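Local coordinates for phosphoprotein (Spring viremia of carp virus, PDB 7C5Z) that forms a dimer through this central domain and probably acts as polymerase cofactor and nucleoprotein chaperone in viral RNA replication, at residues Phe69-Gln72 and Gly73-Glu77. Sequence-based numbering, arbitrary orientation.
Sequences FDYQ and GDFLE
Phe69 and Glu77 form an antiparallel hydrogen-bonded pair, with Phe69 N donating to Glu77 O at 2.7 Å and Glu77 N to Phe69 O at 3.1 Å. The pair lies in the beta hairpin of strands 67-70 and 76-81. Strand 67-70 is an outermost strand of the four-stranded antiparallel sheet within this chain of the P protein central domain, and 76-81 lies next to it. With CG anti to the backbone N (chi1 178°), the Asp70 carboxylate reaches the turn, where OD1 accepts from Gln72 N at 2.8 Å, an Asx turn. The N-H meets OD1 on the anti side, tilted from the carboxylate plane. Asp70 OD2 is hydrogen-bonded to Ser48 OG of helix 41-62, linking the turn to the helix. Leu76 lies alongside Asp70, and its CD2 methyl packs 3.4 Å from Asp70 CG. Tyr71 and Phe75 meet obliquely, their planes 51° apart and Tyr71 CD1 3.7 Å from Phe75 CZ. Phe75 also makes a cation-pi contact with Arg32. Arg32 NE also forms a salt bridge with Glu77 OE1. Two waters bridge the loop. One lies 2.9 Å from both Asp70 OD1 and Phe75 O. The other sits over the centre of the Phe75 ring, accepts from Tyr71 N and donates to Phe75 O at 2.8 Å.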
ATOM      1  N   PHE A  69       2.115   1.624 -11.801  1.00 17.32           N
ATOM      2  CA  PHE A  69       1.931   2.648 -12.826  1.00 16.95           C
ATOM      3  C   PHE A  69       1.230   3.849 -12.201  1.00 18.77           C
ATOM      4  O   PHE A  69       0.077   3.749 -11.756  1.00 18.61           O
ATOM      5  CB  PHE A  69       1.148   2.087 -14.020  1.00 18.46           C
ATOM      6  CG  PHE A  69       1.891   1.009 -14.752  1.00 20.00           C
ATOM      7  CD1 PHE A  69       2.832   1.344 -15.711  1.00 24.33           C
ATOM      8  CD2 PHE A  69       1.695  -0.323 -14.456  1.00 23.46           C
ATOM      9  CE1 PHE A  69       3.548   0.363 -16.384  1.00 27.10           C
ATOM     10  CE2 PHE A  69       2.407  -1.312 -15.131  1.00 25.63           C
ATOM     11  CZ  PHE A  69       3.337  -0.965 -16.087  1.00 26.05           C
ATOM     12  N   ASP A  70       1.938   4.975 -12.158  1.00 19.38           N
ATOM     13  CA  ASP A  70       1.458   6.215 -11.557  1.00 19.14           C
ATOM     14  C   ASP A  70       1.682   7.324 -12.576  1.00 20.21           C
ATOM     15  O   ASP A  70       2.826   7.562 -12.981  1.00 20.40           O
ATOM     16  CB  ASP A  70       2.222   6.476 -10.250  1.00 18.41           C
ATOM     17  CG  ASP A  70       1.840   7.770  -9.568  1.00 24.69           C
ATOM     18  OD1 ASP A  70       0.964   8.508 -10.053  1.00 24.11           O
ATOM     19  OD2 ASP A  70       2.450   8.037  -8.505  1.00 28.04           O
ATOM     20  N   TYR A  71       0.597   7.956 -13.041  1.00 17.98           N
ATOM     21  CA  TYR A  71       0.690   9.054 -14.004  1.00 18.06           C
ATOM     22  C   TYR A  71       0.399  10.403 -13.362  1.00 21.12           C
ATOM     23  O   TYR A  71       0.147  11.380 -14.080  1.00 22.60           O
ATOM     24  CB  TYR A  71      -0.256   8.817 -15.181  1.00 20.27           C
ATOM     25  CG  TYR A  71      -0.078   7.452 -15.801  1.00 17.98           C
ATOM     26  CD1 TYR A  71      -0.787   6.355 -15.313  1.00 17.14           C
ATOM     27  CD2 TYR A  71       0.815   7.247 -16.854  1.00 17.18           C
ATOM     28  CE1 TYR A  71      -0.622   5.104 -15.851  1.00 18.05           C
ATOM     29  CE2 TYR A  71       0.978   5.962 -17.414  1.00 17.45           C
ATOM     30  CZ  TYR A  71       0.252   4.908 -16.896  1.00 19.43           C
ATOM     31  OH  TYR A  71       0.375   3.630 -17.397  1.00 22.17           O
ATOM     32  N   GLN A  72       0.416  10.468 -12.025  1.00 21.14           N
ATOM     33  CA  GLN A  72       0.037  11.658 -11.263  1.00 22.45           C
ATOM     34  C   GLN A  72      -1.344  12.164 -11.674  1.00 24.78           C
ATOM     35  O   GLN A  72      -1.563  13.357 -11.907  1.00 28.93           O
ATOM     36  CB  GLN A  72       1.112  12.741 -11.394  1.00 25.21           C
ATOM     37  CG  GLN A  72       2.490  12.168 -11.081  1.00 29.01           C
ATOM     38  CD  GLN A  72       3.413  13.116 -10.338  1.00 36.89           C
ATOM     39  OE1 GLN A  72       3.386  14.327 -10.553  1.00 40.12           O
ATOM     40  NE2 GLN A  72       4.254  12.557  -9.466  1.00 34.08           N
ATOM     41  N   GLY A  73      -2.294  11.231 -11.737  1.00 21.09           N
ATOM     42  CA  GLY A  73      -3.673  11.516 -12.089  1.00 21.26           C
ATOM     43  C   GLY A  73      -4.608  10.964 -11.028  1.00 19.98           C
ATOM     44  O   GLY A  73      -4.299  10.966  -9.831  1.00 23.96           O
ATOM     45  N   ASP A  74      -5.776  10.489 -11.469  1.00 19.30           N
ATOM     46  CA  ASP A  74      -6.808  10.088 -10.519  1.00 20.90           C
ATOM     47  C   ASP A  74      -6.823   8.594 -10.214  1.00 21.47           C
ATOM     48  O   ASP A  74      -7.778   8.116  -9.593  1.00 21.95           O
ATOM     49  CB  ASP A  74      -8.202  10.544 -10.981  1.00 24.11           C
ATOM     50  CG  ASP A  74      -8.604  10.001 -12.339  1.00 37.36           C
ATOM     51  OD1 ASP A  74      -8.264   8.848 -12.683  1.00 41.93           O
ATOM     52  OD2 ASP A  74      -9.313  10.740 -13.060  1.00 47.37           O
ATOM     53  N   PHE A  75      -5.797   7.848 -10.606  1.00 18.44           N
ATOM     54  CA  PHE A  75      -5.739   6.437 -10.237  1.00 18.33           C
ATOM     55  C   PHE A  75      -4.291   6.006 -10.031  1.00 21.24           C
ATOM     56  O   PHE A  75      -3.349   6.669 -10.472  1.00 18.62           O
ATOM     57  CB  PHE A  75      -6.421   5.545 -11.286  1.00 18.48           C
ATOM     58  CG  PHE A  75      -5.676   5.456 -12.591  1.00 18.49           C
ATOM     59  CD1 PHE A  75      -4.715   4.479 -12.792  1.00 22.93           C
ATOM     60  CD2 PHE A  75      -5.960   6.342 -13.616  1.00 24.35           C
ATOM     61  CE1 PHE A  75      -4.048   4.388 -14.007  1.00 20.70           C
ATOM     62  CE2 PHE A  75      -5.293   6.265 -14.817  1.00 24.48           C
ATOM     63  CZ  PHE A  75      -4.338   5.289 -15.012  1.00 24.32           C
ATOM     64  N   LEU A  76      -4.132   4.883  -9.336  1.00 17.80           N
ATOM     65  CA  LEU A  76      -2.874   4.146  -9.254  1.00 19.21           C
ATOM     66  C   LEU A  76      -3.140   2.723  -9.712  1.00 21.54           C
ATOM     67  O   LEU A  76      -4.201   2.163  -9.421  1.00 21.15           O
ATOM     68  CB  LEU A  76      -2.303   4.133  -7.821  1.00 18.51           C
ATOM     69  CG  LEU A  76      -1.905   5.512  -7.264  1.00 18.48           C
ATOM     70  CD1 LEU A  76      -1.744   5.490  -5.742  1.00 23.23           C
ATOM     71  CD2 LEU A  76      -0.635   6.018  -7.959  1.00 19.84           C
ATOM     72  N   GLU A  77      -2.195   2.129 -10.428  1.00 17.14           N
ATOM     73  CA  GLU A  77      -2.419   0.811 -11.008  1.00 17.44           C
ATOM     74  C   GLU A  77      -1.238  -0.105 -10.727  1.00 21.78           C
ATOM     75  O   GLU A  77      -0.087   0.273 -10.958  1.00 19.78           O
ATOM     76  CB  GLU A  77      -2.654   0.932 -12.509  1.00 20.07           C
ATOM     77  CG  GLU A  77      -2.936  -0.369 -13.199  1.00 23.04           C
ATOM     78  CD  GLU A  77      -3.284  -0.144 -14.647  1.00 27.71           C
ATOM     79  OE1 GLU A  77      -4.485  -0.140 -14.966  1.00 29.26           O
ATOM     80  OE2 GLU A  77      -2.352   0.050 -15.466  1.00 30.19           O
TER
HETATM   81  O   HOH W   1      -1.883   9.022  -9.519  1.00 26.83           O
HETATM   82  O   HOH W   2      -2.466   8.277 -12.550  1.00 23.63           O